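Local coordinates for lovastatin nonaketide synthase, polyketide synthase component (Aspergillus terreus, PDB 7CPX), which builds the dihydromonacolin L nonaketide of lovastatin biosynthesis from malonyl units by repeated condensation and reduction with a single methylation, together with its partner LovC, at residues A2240-D2248 / M2261-V2270; A1730-S1739 / C2312-A2323. The protein carries 2 engineered substitutions. All blocks are in the same frame, centred on the assembly; numbering follows the deposited sequence.

Interaction 1. Residues A2240-D2248 / M2261-V2270; sequences AFGPLVLQD and MVLNPKVEGV
In the Rossmann-type fold of the ketoreductase domain, the loop leaving parallel strand 2236-2241 runs over helix 2256-2276 and forms part of the NADP pocket, to which Gly2242, Pro2243, Leu2244, Val2245, Pro2265 and Lys2266 all belong. At the strand end, CD of Pro2243 lies over the centre of one face of the Phe2241 ring; CG1 of Val2270 lies over the other, modelled too close for its distance to be trusted. With CG anti to the backbone N (chi1 -175°), the ring reaches down to the helix, its CZ pointing at the carbonyl O of Pro2265 and its CE2 meeting the backbone of Gly2269. Further along, the Lys2266 chain passes beneath the carbonyl O of Pro2243, CD at 3.4 Å from that oxygen, while its NZ is hydrogen-bonded to Asn2311 of helix 2305-2323. The two methyls of Val2245 part over one turn of the helix, CG2 toward CG of Pro2265 at 3.8 Å and CG1 toward CG of Met2261 at 3.6 Å. Val2262 turns both of its methyls to the carbonyl O of Val2245. At the far end, Gln2247 bends at chi2 (-67°) and its NE2 donates a weak but nearly straight hydrogen bond to Met2261 SD, 3.4 Å away.

Interaction 2. Residues A1730-S1739 / C2312-A2323; sequences AWVQHPHQAS and CYLQALAQQRVA
The carbonyl O of Pro1735, which faces CD2 of Tyr2313 across the contact at 3.4 Å, is gripped by two donors of Ser1739: OG at 2.8 Å and the backbone N at 2.9 Å, reaching it from opposite faces of the carbonyl plane. The same OG lies in the plane of the Tyr2313 ring, at its edge. Pro1735 itself is a knob set among Tyr2313, Ala2316, Leu2317 and Gln2320; its CB rests over the tyrosine face in a CH-pi contact, 3.7 Å from the ring centroid. Tyr2313, its CG anti to the backbone N (chi1 -171°), then turns its CE2 edge to the face of His1736, a T-shaped pair with planes at 87° and centroids 5.3 Å apart. Beyond the proline, small residues let the backbones close in, and Ala2316 CB abuts both Pro1735 and Ala1738. On the other flank, Cys2312 SG meets the six-membered ring of Trp1731 at the edge, 3.7 Å from CH2. The axes of helices 1735-1739 and 2312-2323 approach to 7.5 Å at 150°. Helix 1735-1750 follows strand 1720-1728 of a separate sheet, consistent with the structural subdomain of this ketoreductase family, and here docks on helix 2305-2323 of the NADP-binding Rossmann-type fold.

Overall arrangement
Interactions 1 and 2 lie 15 Å apart between centres and meet where helix 2256-2276 packs on helix 2305-2323. Tyr2313 is shared ground: its CE1 touches Val2270 CG2 at 3.3 Å and its CE2 touches Val2267 CG1 at 3.4 Å, so the ring that receives Pro1735 in interaction 2 also lies against the helix of interaction 1. Leu2314 faces the same helix, with CD2 at 3.4 Å from Lys2266 CD. The two helices lie side by side; residues 1730-1739 dock mainly on helix 2305-2323, though His1736 also touches Arg2271 of helix 2256-2276. Interaction 1 contributes residues to the NADP pocket, while interaction 2 lies away from the annotated sites. Along the chain, interaction 1 is nested within the loop that interaction 2 closes.

Interaction 1. Residues A2240-D2248 / M2261-V2270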
loop_
_atom_site.group_PDB
_atom_site.type_symbol
_atom_site.label_atom_id
_atom_site.label_comp_id
_atom_site.label_asym_id
_atom_site.label_seq_id
_atom_site.Cartn_x
_atom_site.Cartn_y
_atom_site.Cartn_z
ATOM N N ALA A 2240 34.656 -51.510 11.019
ATOM C CA ALA A 2240 35.183 -50.149 11.068
ATOM C C ALA A 2240 36.106 -50.085 12.281
ATOM O O ALA A 2240 35.686 -49.734 13.385
ATOM C CB ALA A 2240 34.066 -49.123 11.152
ATOM N N PHE A 2241 37.370 -50.426 12.064
ATOM C CA PHE A 2241 38.339 -50.584 13.141
ATOM C C PHE A 2241 38.933 -49.222 13.482
ATOM O O PHE A 2241 39.744 -48.684 12.724
ATOM C CB PHE A 2241 39.425 -51.570 12.722
ATOM C CG PHE A 2241 40.410 -51.882 13.802
ATOM C CD1 PHE A 2241 41.531 -51.098 13.981
ATOM C CD2 PHE A 2241 40.218 -52.965 14.637
ATOM C CE1 PHE A 2241 42.437 -51.379 14.978
ATOM C CE2 PHE A 2241 41.121 -53.258 15.633
ATOM C CZ PHE A 2241 42.236 -52.467 15.802
ATOM N N GLY A 2242 38.530 -48.663 14.624
ATOM C CA GLY A 2242 39.052 -47.392 15.064
ATOM C C GLY A 2242 39.319 -47.272 16.556
ATOM O O GLY A 2242 39.166 -46.189 17.131
ATOM N N PRO A 2243 39.720 -48.358 17.221
ATOM C CA PRO A 2243 40.128 -48.229 18.624
ATOM C C PRO A 2243 41.343 -47.324 18.738
ATOM O O PRO A 2243 42.232 -47.342 17.885
ATOM C CB PRO A 2243 40.448 -49.668 19.036
ATOM C CG PRO A 2243 40.860 -50.319 17.779
ATOM C CD PRO A 2243 40.019 -49.701 16.701
ATOM N N LEU A 2244 41.381 -46.530 19.805
ATOM C CA LEU A 2244 42.400 -45.499 19.935
ATOM C C LEU A 2244 42.861 -45.375 21.377
ATOM O O LEU A 2244 42.040 -45.319 22.298
ATOM C CB LEU A 2244 41.870 -44.147 19.447
ATOM C CG LEU A 2244 42.844 -42.975 19.561
ATOM C CD1 LEU A 2244 44.078 -43.238 18.727
ATOM C CD2 LEU A 2244 42.173 -41.681 19.143
ATOM N N VAL A 2245 44.177 -45.335 21.560
ATOM C CA VAL A 2245 44.801 -44.921 22.811
ATOM C C VAL A 2245 45.974 -44.023 22.453
ATOM O O VAL A 2245 46.779 -44.367 21.582
ATOM C CB VAL A 2245 45.269 -46.119 23.657
ATOM C CG1 VAL A 2245 45.827 -45.635 24.982
ATOM C CG2 VAL A 2245 44.124 -47.088 23.877
ATOM N N LEU A 2246 46.072 -42.875 23.114
ATOM C CA LEU A 2246 47.046 -41.852 22.763
ATOM C C LEU A 2246 48.019 -41.621 23.909
ATOM O O LEU A 2246 47.626 -41.598 25.080
ATOM C CB LEU A 2246 46.350 -40.536 22.402
ATOM C CG LEU A 2246 45.549 -40.546 21.100
ATOM C CD1 LEU A 2246 44.804 -39.234 20.918
ATOM C CD2 LEU A 2246 46.462 -40.811 19.914
ATOM N N GLN A 2247 49.293 -41.451 23.555
ATOM C CA GLN A 2247 50.352 -41.104 24.506
ATOM C C GLN A 2247 51.270 -40.111 23.798
ATOM O O GLN A 2247 52.210 -40.504 23.101
ATOM C CB GLN A 2247 51.106 -42.339 24.978
ATOM C CG GLN A 2247 50.338 -43.192 25.967
ATOM C CD GLN A 2247 50.119 -42.491 27.292
ATOM O OE1 GLN A 2247 50.679 -41.424 27.543
ATOM N NE2 GLN A 2247 49.299 -43.087 28.149
ATOM N N ASP A 2248 50.990 -38.824 23.979
ATOM C CA ASP A 2248 51.758 -37.760 23.337
ATOM C C ASP A 2248 53.089 -37.631 24.063
ATOM O O ASP A 2248 53.226 -36.889 25.037
ATOM C CB ASP A 2248 50.980 -36.451 23.354
ATOM C CG ASP A 2248 49.634 -36.565 22.669
ATOM O OD1 ASP A 2248 49.502 -37.406 21.755
ATOM O OD2 ASP A 2248 48.708 -35.815 23.044
ATOM N N MET A 2261 50.679 -49.965 24.818
ATOM C CA MET A 2261 49.356 -49.426 25.106
ATOM C C MET A 2261 48.708 -48.869 23.850
ATOM O O MET A 2261 47.504 -49.048 23.630
ATOM C CB MET A 2261 49.469 -48.338 26.175
ATOM C CG MET A 2261 48.143 -47.833 26.708
ATOM S SD MET A 2261 48.309 -46.268 27.593
ATOM C CE MET A 2261 49.627 -46.654 28.744
ATOM N N VAL A 2262 49.484 -48.184 23.017
ATOM C CA VAL A 2262 48.919 -47.595 21.808
ATOM C C VAL A 2262 48.863 -48.590 20.651
ATOM O O VAL A 2262 47.991 -48.475 19.784
ATOM C CB VAL A 2262 49.708 -46.342 21.405
ATOM C CG1 VAL A 2262 49.134 -45.740 20.135
ATOM C CG2 VAL A 2262 49.704 -45.327 22.534
ATOM N N LEU A 2263 49.772 -49.565 20.609
ATOM C CA LEU A 2263 49.804 -50.504 19.494
ATOM C C LEU A 2263 48.746 -51.587 19.646
ATOM O O LEU A 2263 47.894 -51.762 18.769
ATOM C CB LEU A 2263 51.190 -51.142 19.381
ATOM C CG LEU A 2263 52.167 -50.508 18.394
ATOM C CD1 LEU A 2263 52.387 -49.045 18.695
ATOM C CD2 LEU A 2263 53.483 -51.254 18.437
ATOM N N ASN A 2264 48.784 -52.321 20.757
ATOM C CA ASN A 2264 47.933 -53.498 20.903
ATOM C C ASN A 2264 46.478 -53.209 20.570
ATOM O O ASN A 2264 45.896 -53.960 19.772
ATOM C CB ASN A 2264 48.082 -54.055 22.325
ATOM C CG ASN A 2264 49.527 -54.323 22.696
ATOM O OD1 ASN A 2264 50.447 -53.791 22.073
ATOM N ND2 ASN A 2264 49.734 -55.148 23.714
ATOM N N PRO A 2265 45.856 -52.138 21.074
ATOM C CA PRO A 2265 44.487 -51.835 20.627
ATOM C C PRO A 2265 44.384 -51.710 19.122
ATOM O O PRO A 2265 43.396 -52.160 18.529
ATOM C CB PRO A 2265 44.172 -50.507 21.331
ATOM C CG PRO A 2265 45.129 -50.428 22.465
ATOM C CD PRO A 2265 46.370 -51.113 21.996
ATOM N N LYS A 2266 45.386 -51.103 18.486
ATOM C CA LYS A 2266 45.413 -51.022 17.031
ATOM C C LYS A 2266 46.011 -52.284 16.420
ATOM O O LYS A 2266 45.331 -53.025 15.704
ATOM C CB LYS A 2266 46.217 -49.794 16.592
ATOM C CG LYS A 2266 45.601 -48.456 16.961
ATOM C CD LYS A 2266 44.841 -47.845 15.796
ATOM C CE LYS A 2266 44.561 -46.370 16.029
ATOM N NZ LYS A 2266 43.768 -45.769 14.923
ATOM N N VAL A 2267 47.285 -52.549 16.718
ATOM C CA VAL A 2267 48.015 -53.625 16.049
ATOM C C VAL A 2267 47.390 -54.975 16.369
ATOM O O VAL A 2267 46.976 -55.719 15.471
ATOM C CB VAL A 2267 49.500 -53.589 16.451
ATOM C CG1 VAL A 2267 50.242 -54.768 15.842
ATOM C CG2 VAL A 2267 50.126 -52.271 16.027
ATOM N N GLU A 2268 47.339 -55.326 17.655
ATOM C CA GLU A 2268 46.814 -56.632 18.027
ATOM C C GLU A 2268 45.338 -56.747 17.677
ATOM O O GLU A 2268 44.869 -57.836 17.335
ATOM C CB GLU A 2268 47.036 -56.882 19.519
ATOM C CG GLU A 2268 46.571 -58.245 20.004
ATOM C CD GLU A 2268 47.298 -59.390 19.325
ATOM O OE1 GLU A 2268 48.336 -59.140 18.677
ATOM O OE2 GLU A 2268 46.830 -60.543 19.440
ATOM N N GLY A 2269 44.597 -55.641 17.748
ATOM C CA GLY A 2269 43.198 -55.686 17.360
ATOM C C GLY A 2269 43.014 -56.046 15.898
ATOM O O GLY A 2269 42.217 -56.927 15.556
ATOM N N VAL A 2270 43.760 -55.379 15.013
ATOM C CA VAL A 2270 43.651 -55.695 13.594
ATOM C C VAL A 2270 44.145 -57.108 13.334
ATOM O O VAL A 2270 43.597 -57.822 12.493
ATOM C CB VAL A 2270 44.404 -54.667 12.727
ATOM C CG1 VAL A 2270 43.802 -53.296 12.891
ATOM C CG2 VAL A 2270 45.893 -54.640 13.050
#

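Interaction 2. Residues A1730-S1739 / C2312-A2323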
loop_
_atom_site.group_PDB
_atom_site.type_symbol
_atom_site.label_atom_id
_atom_site.label_comp_id
_atom_site.label_asym_id
_atom_site.label_seq_id
_atom_site.Cartn_x
_atom_site.Cartn_y
_atom_site.Cartn_z
ATOM N N ALA A 1730 57.044 -54.203 3.173
ATOM C CA ALA A 1730 56.413 -53.923 4.458
ATOM C C ALA A 1730 54.916 -53.709 4.304
ATOM O O ALA A 1730 54.112 -54.270 5.058
ATOM C CB ALA A 1730 57.057 -52.692 5.092
ATOM N N TRP A 1731 54.519 -52.900 3.323
ATOM C CA TRP A 1731 53.126 -52.489 3.227
ATOM C C TRP A 1731 52.229 -53.616 2.734
ATOM O O TRP A 1731 51.026 -53.611 3.018
ATOM C CB TRP A 1731 53.007 -51.274 2.311
ATOM C CG TRP A 1731 53.715 -50.067 2.841
ATOM C CD1 TRP A 1731 54.891 -49.545 2.395
ATOM C CD2 TRP A 1731 53.295 -49.235 3.928
ATOM N NE1 TRP A 1731 55.229 -48.438 3.131
ATOM C CE2 TRP A 1731 54.265 -48.227 4.080
ATOM C CE3 TRP A 1731 52.192 -49.243 4.786
ATOM C CZ2 TRP A 1731 54.166 -47.238 5.054
ATOM C CZ3 TRP A 1731 52.096 -48.260 5.751
ATOM C CH2 TRP A 1731 53.077 -47.272 5.877
ATOM N N VAL A 1732 52.783 -54.588 2.010
ATOM C CA VAL A 1732 51.965 -55.626 1.393
ATOM C C VAL A 1732 52.167 -57.007 2.010
ATOM O O VAL A 1732 51.314 -57.886 1.814
ATOM C CB VAL A 1732 52.229 -55.696 -0.124
ATOM C CG1 VAL A 1732 51.122 -56.476 -0.819
ATOM C CG2 VAL A 1732 52.369 -54.296 -0.700
ATOM N N GLN A 1733 53.265 -57.234 2.732
ATOM C CA GLN A 1733 53.551 -58.553 3.283
ATOM C C GLN A 1733 53.995 -58.554 4.738
ATOM O O GLN A 1733 53.829 -59.585 5.402
ATOM C CB GLN A 1733 54.635 -59.254 2.448
ATOM C CG GLN A 1733 54.287 -59.399 0.976
ATOM C CD GLN A 1733 53.073 -60.277 0.745
ATOM O OE1 GLN A 1733 52.588 -60.938 1.663
ATOM N NE2 GLN A 1733 52.576 -60.286 -0.486
ATOM N N HIS A 1734 54.546 -57.459 5.257
ATOM C CA HIS A 1734 55.093 -57.412 6.613
ATOM C C HIS A 1734 54.585 -56.162 7.316
ATOM O O HIS A 1734 55.266 -55.127 7.343
ATOM C CB HIS A 1734 56.620 -57.452 6.587
ATOM C CG HIS A 1734 57.178 -58.743 6.078
ATOM N ND1 HIS A 1734 57.672 -59.721 6.914
ATOM C CD2 HIS A 1734 57.312 -59.224 4.819
ATOM C CE1 HIS A 1734 58.091 -60.745 6.192
ATOM N NE2 HIS A 1734 57.883 -60.468 4.918
ATOM N N PRO A 1735 53.387 -56.221 7.901
ATOM C CA PRO A 1735 52.850 -55.039 8.593
ATOM C C PRO A 1735 53.719 -54.542 9.735
ATOM O O PRO A 1735 53.654 -53.353 10.062
ATOM C CB PRO A 1735 51.484 -55.520 9.095
ATOM C CG PRO A 1735 51.110 -56.621 8.164
ATOM C CD PRO A 1735 52.395 -57.304 7.809
ATOM N N HIS A 1736 54.514 -55.408 10.367
ATOM C CA HIS A 1736 55.419 -54.937 11.414
ATOM C C HIS A 1736 56.470 -53.999 10.835
ATOM O O HIS A 1736 56.806 -52.969 11.438
ATOM C CB HIS A 1736 56.084 -56.128 12.104
ATOM C CG HIS A 1736 55.121 -57.181 12.553
ATOM N ND1 HIS A 1736 54.497 -58.042 11.677
ATOM C CD2 HIS A 1736 54.674 -57.514 13.788
ATOM C CE1 HIS A 1736 53.707 -58.858 12.350
ATOM N NE2 HIS A 1736 53.797 -58.559 13.633
ATOM N N GLN A 1737 57.005 -54.344 9.664
ATOM C CA GLN A 1737 57.917 -53.442 8.979
ATOM C C GLN A 1737 57.241 -52.113 8.677
ATOM O O GLN A 1737 57.883 -51.062 8.733
ATOM C CB GLN A 1737 58.421 -54.092 7.691
ATOM C CG GLN A 1737 59.115 -55.426 7.898
ATOM C CD GLN A 1737 59.540 -56.075 6.596
ATOM O OE1 GLN A 1737 59.439 -55.475 5.527
ATOM N NE2 GLN A 1737 60.013 -57.313 6.680
ATOM N N ALA A 1738 55.942 -52.136 8.376
ATOM C CA ALA A 1738 55.226 -50.889 8.127
ATOM C C ALA A 1738 55.016 -50.096 9.409
ATOM O O ALA A 1738 54.998 -48.862 9.377
ATOM C CB ALA A 1738 53.884 -51.176 7.464
ATOM N N SER A 1739 54.841 -50.778 10.540
ATOM C CA SER A 1739 54.793 -50.074 11.817
ATOM C C SER A 1739 56.113 -49.373 12.080
ATOM O O SER A 1739 56.143 -48.229 12.554
ATOM C CB SER A 1739 54.482 -51.050 12.948
ATOM O OG SER A 1739 53.579 -52.047 12.521
ATOM N N CYS A 2312 50.211 -47.148 10.774
ATOM C CA CYS A 2312 50.884 -47.737 9.627
ATOM C C CYS A 2312 50.792 -49.257 9.644
ATOM O O CYS A 2312 50.728 -49.882 8.580
ATOM C CB CYS A 2312 52.338 -47.278 9.573
ATOM S SG CYS A 2312 52.523 -45.555 9.057
ATOM N N TYR A 2313 50.767 -49.871 10.827
ATOM C CA TYR A 2313 50.433 -51.288 10.896
ATOM C C TYR A 2313 49.036 -51.519 10.344
ATOM O O TYR A 2313 48.795 -52.490 9.616
ATOM C CB TYR A 2313 50.521 -51.812 12.325
ATOM C CG TYR A 2313 50.393 -53.320 12.421
ATOM C CD1 TYR A 2313 49.158 -53.938 12.300
ATOM C CD2 TYR A 2313 51.506 -54.123 12.624
ATOM C CE1 TYR A 2313 49.035 -55.310 12.379
ATOM C CE2 TYR A 2313 51.391 -55.496 12.707
ATOM C CZ TYR A 2313 50.153 -56.085 12.585
ATOM O OH TYR A 2313 50.031 -57.453 12.667
ATOM N N LEU A 2314 48.097 -50.641 10.693
ATOM C CA LEU A 2314 46.749 -50.743 10.137
ATOM C C LEU A 2314 46.777 -50.645 8.616
ATOM O O LEU A 2314 46.125 -51.429 7.915
ATOM C CB LEU A 2314 45.861 -49.644 10.726
ATOM C CG LEU A 2314 45.033 -50.005 11.960
ATOM C CD1 LEU A 2314 45.889 -50.667 13.023
ATOM C CD2 LEU A 2314 44.354 -48.766 12.521
ATOM N N GLN A 2315 47.532 -49.680 8.090
ATOM C CA GLN A 2315 47.609 -49.492 6.643
ATOM C C GLN A 2315 48.166 -50.731 5.962
ATOM O O GLN A 2315 47.628 -51.198 4.951
ATOM C CB GLN A 2315 48.479 -48.280 6.315
ATOM C CG GLN A 2315 47.869 -46.940 6.664
ATOM C CD GLN A 2315 48.812 -45.788 6.381
ATOM O OE1 GLN A 2315 49.954 -45.994 5.967
ATOM N NE2 GLN A 2315 48.341 -44.568 6.601
ATOM N N ALA A 2316 49.259 -51.273 6.497
ATOM C CA ALA A 2316 49.877 -52.438 5.878
ATOM C C ALA A 2316 48.997 -53.670 6.001
ATOM O O ALA A 2316 48.968 -54.498 5.085
ATOM C CB ALA A 2316 51.242 -52.702 6.496
ATOM N N LEU A 2317 48.283 -53.821 7.116
ATOM C CA LEU A 2317 47.354 -54.936 7.230
ATOM C C LEU A 2317 46.242 -54.813 6.201
ATOM O O LEU A 2317 45.861 -55.804 5.572
ATOM C CB LEU A 2317 46.773 -55.011 8.639
ATOM C CG LEU A 2317 45.905 -56.248 8.871
ATOM C CD1 LEU A 2317 46.212 -56.877 10.215
ATOM C CD2 LEU A 2317 44.430 -55.899 8.773
ATOM N N ALA A 2318 45.723 -53.602 5.996
ATOM C CA ALA A 2318 44.707 -53.405 4.965
ATOM C C ALA A 2318 45.260 -53.752 3.589
ATOM O O ALA A 2318 44.599 -54.422 2.785
ATOM C CB ALA A 2318 44.211 -51.960 4.987
ATOM N N GLN A 2319 46.480 -53.299 3.302
ATOM C CA GLN A 2319 47.068 -53.523 1.986
ATOM C C GLN A 2319 47.310 -55.006 1.735
ATOM O O GLN A 2319 46.977 -55.529 0.664
ATOM C CB GLN A 2319 48.367 -52.728 1.868
ATOM C CG GLN A 2319 48.151 -51.243 1.640
ATOM C CD GLN A 2319 49.321 -50.402 2.107
ATOM O OE1 GLN A 2319 49.953 -50.707 3.118
ATOM N NE2 GLN A 2319 49.612 -49.334 1.376
ATOM N N GLN A 2320 47.886 -55.707 2.714
ATOM C CA GLN A 2320 48.148 -57.132 2.553
ATOM C C GLN A 2320 46.870 -57.955 2.606
ATOM O O GLN A 2320 46.843 -59.074 2.084
ATOM C CB GLN A 2320 49.126 -57.611 3.628
ATOM C CG GLN A 2320 48.572 -57.589 5.039
ATOM C CD GLN A 2320 48.366 -58.980 5.600
ATOM O OE1 GLN A 2320 47.239 -59.467 5.691
ATOM N NE2 GLN A 2320 49.459 -59.628 5.985
ATOM N N ARG A 2321 45.815 -57.424 3.226
ATOM C CA ARG A 2321 44.522 -58.091 3.235
ATOM C C ARG A 2321 43.842 -57.977 1.879
ATOM O O ARG A 2321 43.210 -58.932 1.413
ATOM C CB ARG A 2321 43.656 -57.486 4.341
ATOM C CG ARG A 2321 42.260 -58.044 4.434
ATOM C CD ARG A 2321 41.543 -57.536 5.670
ATOM N NE ARG A 2321 40.118 -57.831 5.611
ATOM C CZ ARG A 2321 39.574 -58.979 5.993
ATOM N NH1 ARG A 2321 40.308 -59.957 6.496
ATOM N NH2 ARG A 2321 38.264 -59.151 5.862
ATOM N N VAL A 2322 43.961 -56.815 1.235
ATOM C CA VAL A 2322 43.500 -56.686 -0.143
ATOM C C VAL A 2322 44.326 -57.578 -1.060
ATOM O O VAL A 2322 43.787 -58.253 -1.944
ATOM C CB VAL A 2322 43.546 -55.216 -0.591
ATOM C CG1 VAL A 2322 43.411 -55.120 -2.102
ATOM C CG2 VAL A 2322 42.446 -54.433 0.092
ATOM N N ALA A 2323 45.646 -57.594 -0.865
ATOM C CA ALA A 2323 46.499 -58.488 -1.637
ATOM C C ALA A 2323 46.141 -59.949 -1.407
ATOM O O ALA A 2323 46.464 -60.795 -2.248
ATOM C CB ALA A 2323 47.966 -58.250 -1.281
#